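Local coordinates for protein ferredoxin CarAc (Pseudomonas resinovorans, PDB 7BUH) that shuttles electrons from the reductase CarAd to the terminal oxygenase CarAa of carbazole 1,9a-dioxygenase by means of a Rieske-type [2Fe-2S] cluster, at residues K7-A11 / S12-P16; Y33-D37 / Q38-T42. All blocks are in the same frame, centred on the assembly; numbering follows the deposited sequence.

In the fold
Two short-range turns show how a Rieske fold changes direction. From the N terminus, strand 5-10 runs along one edge of the six-stranded antiparallel sheet; contact 1 (7-11 with 12-16) bends the chain as that strand ends and starts the loop to strand 18-24, the opposite edge. Contact 2 (33-37 with 38-42) comes later and closes the hairpin of strands 27-35 and 38-43. The two are in series along the chain, neither nested nor crossing, yet they touch in space: R34 of the hairpin reaches the loop carrying M14, and F39 packs against A11 and M14. The loop between the two outer strands thus rests on the hairpin that neighbours strand 18-24.

Contact 1 (K7-A11 / S12-P16); sequences KVCAA and SDMQP
C9 SG packs against CG of M14, with the methionine sulfur a little farther off, where strand 5-10 gives way to a short 3-10 turn. The thiol of C9 sits between its own backbone N and carbonyl carbon (chi1 55°), which brings SG to 3.7 Å from M14 CG and 4.0 Å from M14 SD, so it lies alongside the first half of the methionine chain. A bend about CG-SD (chi3 70°) turns the methyl of M14 away from C9; the side chain also packs on F39 and R20.

D13 approaches the strand from another direction. Its carboxylate turns back over A10: OD2 comes within 3.4 Å of A10 CB and makes a weak hydrogen bond, 3.3 Å long, with A10 N. The same oxygen, D13 OD2, stands 3.8 Å from C9 CB, so it lies near the CB atoms of two successive residues. The side chain thus folds back, weakly, to the amide three residues earlier, at the start of the 3-10 turn.

The main chain sets this geometry through two consecutive 3-10 bonds. D13 N donates to A10 O at 3.0 Å, and M14 N to A11 O at 3.1 Å, the second being the straighter at 161°. In the Rieske fold the turn ends one outer strand of the sheet and leads into the loop before the other, strand 18-24, whose R20 also bonds to D13 O. A11 points its methyl away from the turn, onto V100 and F39, while the OG of S12 stays 4.0 Å from A10 CB on the exposed side.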
ATOM      1  N   LYS A   7       4.051 -10.323  -7.648  1.00 16.48           N
ATOM      2  CA  LYS A   7       3.274 -10.041  -8.860  1.00 18.46           C
ATOM      3  C   LYS A   7       1.841  -9.768  -8.414  1.00 17.76           C
ATOM      4  O   LYS A   7       1.246 -10.590  -7.667  1.00 21.55           O
ATOM      5  CB  LYS A   7       3.394 -11.155  -9.894  1.00 22.48           C
ATOM      6  CG  LYS A   7       2.496 -10.959 -11.115  1.00 25.40           C
ATOM      7  CD  LYS A   7       2.646 -12.072 -12.137  1.00 29.51           C
ATOM      8  CE  LYS A   7       4.010 -12.055 -12.784  1.00 34.46           C
ATOM      9  NZ  LYS A   7       4.224 -13.193 -13.718  1.00 38.03           N
ATOM     10  N   VAL A   8       1.294  -8.638  -8.847  1.00 16.36           N
ATOM     11  CA  VAL A   8      -0.077  -8.208  -8.461  1.00 16.54           C
ATOM     12  C   VAL A   8      -1.041  -8.544  -9.587  1.00 17.00           C
ATOM     13  O   VAL A   8      -1.994  -9.349  -9.365  1.00 18.52           O
ATOM     14  CB  VAL A   8      -0.064  -6.715  -8.105  1.00 16.52           C
ATOM     15  CG1 VAL A   8      -1.413  -6.207  -7.641  1.00 18.92           C
ATOM     16  CG2 VAL A   8       0.988  -6.478  -7.052  1.00 16.54           C
ATOM     17  N   CYS A   9      -0.873  -7.927 -10.747  1.00 15.88           N
ATOM     18  CA  CYS A   9      -1.829  -8.056 -11.870  1.00 15.71           C
ATOM     19  C   CYS A   9      -1.249  -7.337 -13.072  1.00 15.42           C
ATOM     20  O   CYS A   9      -0.255  -6.676 -12.910  1.00 17.22           O
ATOM     21  CB  CYS A   9      -3.171  -7.419 -11.544  1.00 16.35           C
ATOM     22  SG  CYS A   9      -3.045  -5.684 -11.029  1.00 21.51           S
ATOM     23  N   ALA A  10      -1.891  -7.449 -14.222  1.00 15.59           N
ATOM     24  CA  ALA A  10      -1.590  -6.605 -15.385  1.00 14.63           C
ATOM     25  C   ALA A  10      -1.895  -5.148 -15.038  1.00 13.84           C
ATOM     26  O   ALA A  10      -2.945  -4.893 -14.422  1.00 15.24           O
ATOM     27  CB  ALA A  10      -2.405  -7.059 -16.568  1.00 16.11           C
ATOM     28  N   ALA A  11      -1.040  -4.225 -15.459  1.00 13.66           N
ATOM     29  CA  ALA A  11      -1.271  -2.767 -15.304  1.00 13.30           C
ATOM     30  C   ALA A  11      -2.627  -2.400 -15.887  1.00 14.23           C
ATOM     31  O   ALA A  11      -3.362  -1.629 -15.238  1.00 15.61           O
ATOM     32  CB  ALA A  11      -0.146  -1.960 -15.923  1.00 13.53           C
ATOM     33  N   SER A  12      -3.031  -3.011 -16.999  1.00 14.67           N
ATOM     34  CA  SER A  12      -4.309  -2.632 -17.666  1.00 17.06           C
ATOM     35  C   SER A  12      -5.545  -3.133 -16.880  1.00 18.11           C
ATOM     36  O   SER A  12      -6.670  -2.654 -17.151  1.00 18.50           O
ATOM     37  CB  SER A  12      -4.277  -3.102 -19.081  1.00 17.48           C
ATOM     38  OG  SER A  12      -4.085  -4.501 -19.143  1.00 18.15           O
ATOM     39  N   ASP A  13      -5.342  -4.044 -15.925  1.00 20.28           N
ATOM     40  CA  ASP A  13      -6.382  -4.600 -15.014  1.00 22.90           C
ATOM     41  C   ASP A  13      -6.734  -3.585 -13.926  1.00 20.45           C
ATOM     42  O   ASP A  13      -7.737  -3.789 -13.252  1.00 20.93           O
ATOM     43  CB  ASP A  13      -5.889  -5.860 -14.290  1.00 26.68           C
ATOM     44  CG  ASP A  13      -5.860  -7.113 -15.146  1.00 32.03           C
ATOM     45  OD1 ASP A  13      -6.604  -7.132 -16.133  1.00 31.11           O
ATOM     46  OD2 ASP A  13      -5.090  -8.074 -14.792  1.00 41.94           O
ATOM     47  N   MET A  14      -5.929  -2.542 -13.733  1.00 18.40           N
ATOM     48  CA  MET A  14      -6.240  -1.487 -12.733  1.00 18.29           C
ATOM     49  C   MET A  14      -6.645  -0.203 -13.450  1.00 17.14           C
ATOM     50  O   MET A  14      -5.831   0.369 -14.200  1.00 16.27           O
ATOM     51  CB  MET A  14      -5.043  -1.239 -11.815  1.00 17.94           C
ATOM     52  CG  MET A  14      -4.757  -2.410 -10.894  1.00 19.18           C
ATOM     53  SD  MET A  14      -3.555  -1.956  -9.598  1.00 20.01           S
ATOM     54  CE  MET A  14      -4.506  -0.834  -8.570  1.00 19.44           C
ATOM     55  N   GLN A  15      -7.884   0.225 -13.232  1.00 17.38           N
ATOM     56  CA  GLN A  15      -8.344   1.539 -13.717  1.00 19.41           C
ATOM     57  C   GLN A  15      -7.673   2.569 -12.822  1.00 18.00           C
ATOM     58  O   GLN A  15      -7.432   2.285 -11.656  1.00 19.12           O
ATOM     59  CB  GLN A  15      -9.871   1.681 -13.653  1.00 22.29           C
ATOM     60  CG  GLN A  15     -10.627   0.833 -14.668  1.00 23.92           C
ATOM     61  CD  GLN A  15     -10.309   1.317 -16.061  1.00 27.56           C
ATOM     62  OE1 GLN A  15     -10.630   2.443 -16.434  1.00 30.73           O
ATOM     63  NE2 GLN A  15      -9.617   0.485 -16.812  1.00 30.80           N
ATOM     64  N   PRO A  16      -7.442   3.796 -13.320  1.00 18.15           N
ATOM     65  CA  PRO A  16      -6.981   4.883 -12.464  1.00 19.06           C
ATOM     66  C   PRO A  16      -7.972   5.091 -11.301  1.00 18.56           C
ATOM     67  O   PRO A  16      -9.206   4.970 -11.469  1.00 16.50           O
ATOM     68  CB  PRO A  16      -6.867   6.087 -13.415  1.00 20.13           C
ATOM     69  CG  PRO A  16      -6.825   5.456 -14.808  1.00 20.25           C
ATOM     70  CD  PRO A  16      -7.654   4.201 -14.718  1.00 19.50           C
TER

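Contact 2 (Y33-D37 / Q38-T42)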
ATOM      1  N   TYR A  33      -1.995   1.056  -5.251  1.00 11.58           N
ATOM      2  CA  TYR A  33      -2.900   2.131  -5.726  1.00 11.60           C
ATOM      3  C   TYR A  33      -2.467   2.545  -7.121  1.00 12.17           C
ATOM      4  O   TYR A  33      -1.261   2.665  -7.325  1.00 11.46           O
ATOM      5  CB  TYR A  33      -2.812   3.363  -4.825  1.00 11.31           C
ATOM      6  CG  TYR A  33      -2.858   3.093  -3.351  1.00 10.78           C
ATOM      7  CD1 TYR A  33      -1.717   2.838  -2.615  1.00 10.19           C
ATOM      8  CD2 TYR A  33      -4.054   3.147  -2.671  1.00 10.71           C
ATOM      9  CE1 TYR A  33      -1.747   2.621  -1.249  1.00 10.00           C
ATOM     10  CE2 TYR A  33      -4.103   2.936  -1.304  1.00 10.64           C
ATOM     11  CZ  TYR A  33      -2.956   2.663  -0.588  1.00 10.82           C
ATOM     12  OH  TYR A  33      -3.049   2.500   0.768  1.00 11.73           O
ATOM     13  N   ARG A  34      -3.421   2.689  -8.048  1.00 12.13           N
ATOM     14  CA  ARG A  34      -3.162   3.324  -9.353  1.00 12.14           C
ATOM     15  C   ARG A  34      -3.719   4.743  -9.245  1.00 12.27           C
ATOM     16  O   ARG A  34      -4.951   4.895  -9.104  1.00 12.50           O
ATOM     17  CB  ARG A  34      -3.793   2.575 -10.522  1.00 12.21           C
ATOM     18  CG  ARG A  34      -3.415   3.229 -11.843  1.00 12.75           C
ATOM     19  CD  ARG A  34      -3.972   2.542 -13.075  1.00 14.55           C
ATOM     20  NE  ARG A  34      -3.561   3.253 -14.270  1.00 14.84           N
ATOM     21  CZ  ARG A  34      -3.314   2.698 -15.460  1.00 16.32           C
ATOM     22  NH1 ARG A  34      -3.348   1.386 -15.617  1.00 15.78           N
ATOM     23  NH2 ARG A  34      -2.927   3.467 -16.472  1.00 16.64           N
ATOM     24  N   VAL A  35      -2.830   5.724  -9.239  1.00 12.28           N
ATOM     25  CA  VAL A  35      -3.200   7.155  -9.206  1.00 13.08           C
ATOM     26  C   VAL A  35      -2.885   7.683 -10.597  1.00 12.97           C
ATOM     27  O   VAL A  35      -1.680   7.785 -10.918  1.00 12.28           O
ATOM     28  CB  VAL A  35      -2.472   7.895  -8.074  1.00 13.82           C
ATOM     29  CG1 VAL A  35      -2.807   9.370  -8.070  1.00 14.22           C
ATOM     30  CG2 VAL A  35      -2.809   7.234  -6.734  1.00 14.51           C
ATOM     31  N   GLY A  36      -3.934   7.890 -11.402  1.00 13.50           N
ATOM     32  CA  GLY A  36      -3.783   8.224 -12.838  1.00 13.87           C
ATOM     33  C   GLY A  36      -2.971   7.143 -13.516  1.00 13.24           C
ATOM     34  O   GLY A  36      -3.460   5.999 -13.517  1.00 13.26           O
ATOM     35  N   ASP A  37      -1.748   7.442 -13.958  1.00 13.50           N
ATOM     36  CA  ASP A  37      -0.887   6.445 -14.653  1.00 15.28           C
ATOM     37  C   ASP A  37       0.358   6.137 -13.831  1.00 14.47           C
ATOM     38  O   ASP A  37       1.375   5.800 -14.429  1.00 16.37           O
ATOM     39  CB  ASP A  37      -0.494   6.931 -16.051  1.00 17.76           C
ATOM     40  CG  ASP A  37      -1.697   7.127 -16.943  1.00 19.87           C
ATOM     41  OD1 ASP A  37      -2.623   6.264 -16.887  1.00 20.20           O
ATOM     42  OD2 ASP A  37      -1.723   8.156 -17.662  1.00 20.21           O
ATOM     43  N   GLN A  38       0.276   6.227 -12.497  1.00 14.13           N
ATOM     44  CA  GLN A  38       1.394   5.889 -11.601  1.00 13.49           C
ATOM     45  C   GLN A  38       0.849   4.932 -10.542  1.00 12.29           C
ATOM     46  O   GLN A  38      -0.358   4.931 -10.273  1.00 12.79           O
ATOM     47  CB  GLN A  38       2.046   7.120 -10.967  1.00 15.07           C
ATOM     48  CG  GLN A  38       2.618   8.092 -11.989  1.00 16.93           C
ATOM     49  CD  GLN A  38       3.009   9.409 -11.351  1.00 19.89           C
ATOM     50  OE1 GLN A  38       2.730   9.673 -10.182  1.00 24.88           O
ATOM     51  NE2 GLN A  38       3.690  10.247 -12.114  1.00 20.23           N
ATOM     52  N   PHE A  39       1.741   4.110 -10.035  1.00 11.41           N
ATOM     53  CA  PHE A  39       1.447   3.048  -9.043  1.00 10.94           C
ATOM     54  C   PHE A  39       2.236   3.310  -7.771  1.00 10.86           C
ATOM     55  O   PHE A  39       3.433   3.636  -7.863  1.00 10.05           O
ATOM     56  CB  PHE A  39       1.780   1.672  -9.625  1.00 11.59           C
ATOM     57  CG  PHE A  39       0.911   1.291 -10.789  1.00 12.14           C
ATOM     58  CD1 PHE A  39       1.261   1.658 -12.086  1.00 12.94           C
ATOM     59  CD2 PHE A  39      -0.272   0.590 -10.570  1.00 12.83           C
ATOM     60  CE1 PHE A  39       0.444   1.295 -13.156  1.00 13.16           C
ATOM     61  CE2 PHE A  39      -1.069   0.208 -11.641  1.00 13.40           C
ATOM     62  CZ  PHE A  39      -0.713   0.597 -12.924  1.00 13.36           C
ATOM     63  N   TYR A  40       1.588   3.125  -6.616  1.00 10.03           N
ATOM     64  CA  TYR A  40       2.182   3.298  -5.266  1.00 10.73           C
ATOM     65  C   TYR A  40       1.688   2.136  -4.407  1.00 10.29           C
ATOM     66  O   TYR A  40       0.680   1.479  -4.762  1.00  9.78           O
ATOM     67  CB  TYR A  40       1.808   4.664  -4.677  1.00 11.26           C
ATOM     68  CG  TYR A  40       2.324   5.788  -5.528  1.00 11.93           C
ATOM     69  CD1 TYR A  40       3.672   6.151  -5.472  1.00 13.57           C
ATOM     70  CD2 TYR A  40       1.525   6.387  -6.491  1.00 12.60           C
ATOM     71  CE1 TYR A  40       4.189   7.135  -6.306  1.00 15.43           C
ATOM     72  CE2 TYR A  40       2.029   7.382  -7.317  1.00 13.18           C
ATOM     73  CZ  TYR A  40       3.362   7.752  -7.226  1.00 14.82           C
ATOM     74  OH  TYR A  40       3.879   8.689  -8.074  1.00 17.55           O
ATOM     75  N   ALA A  41       2.379   1.876  -3.318  1.00  9.58           N
ATOM     76  CA  ALA A  41       1.972   0.814  -2.386  1.00  9.86           C
ATOM     77  C   ALA A  41       2.272   1.238  -0.959  1.00  9.98           C
ATOM     78  O   ALA A  41       3.312   1.871  -0.717  1.00 10.20           O
ATOM     79  CB  ALA A  41       2.671  -0.479  -2.718  1.00  9.48           C
ATOM     80  N   THR A  42       1.400   0.856  -0.052  1.00  9.92           N
ATOM     81  CA  THR A  42       1.627   0.996   1.398  1.00 10.37           C
ATOM     82  C   THR A  42       1.233  -0.309   2.083  1.00 10.52           C
ATOM     83  O   THR A  42       0.667  -1.171   1.430  1.00 10.32           O
ATOM     84  CB  THR A  42       0.783   2.156   1.954  1.00 10.82           C
ATOM     85  OG1 THR A  42      -0.619   1.876   1.838  1.00 11.40           O
ATOM     86  CG2 THR A  42       1.055   3.485   1.285  1.00 10.81           C
TER
HETATM   87  O   HOH W   1      -0.395  10.316 -10.871  1.00 19.26           O
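R34 crosses over F39 at a slant, its neighbour across the hairpin and a non-hydrogen-bonded partner. R34 CB is 3.8 Å from F39 CE2. Because CG stands anti to the backbone N (chi1 -176°), the extended chain then passes over the phenyl ring: R34 CG lies 4.2 Å from the F39 centroid, 27° off the normal, a CH-pi contact. R34 CD follows, 3.8 Å from F39 CZ. At R34 NE the character changes to polar, with a hydrogen bond of 2.8 Å to G36 O, which lies in the guanidinium plane. R34 NH2 completes the in-plane edge with a salt bridge to D37 OD1, 2.8 Å away on the anti side of the carboxylate. These two bonds hold the group at 58° to the F39 ring, while NH1 rests near F39 CZ and bonds weakly to M14 O.

The residues so gripped form the tip of a beta hairpin with a type II' turn from V35 to Q38. G36 takes a positive phi there, and V35 and Q38 bond to each other through both backbone amides. On the other face of the sheet Y40 OH donates to Q38 OE1 at 2.6 Å, from above the amide plane, and a water bonded to V35 O also reaches this oxygen, weakly. Farther along, toward the cluster end, Y33 lays its ring edge against strand 38-43 and donates its OH to T42 OG1, 2.7 Å away; L53 and V74 also pack on that tyrosine.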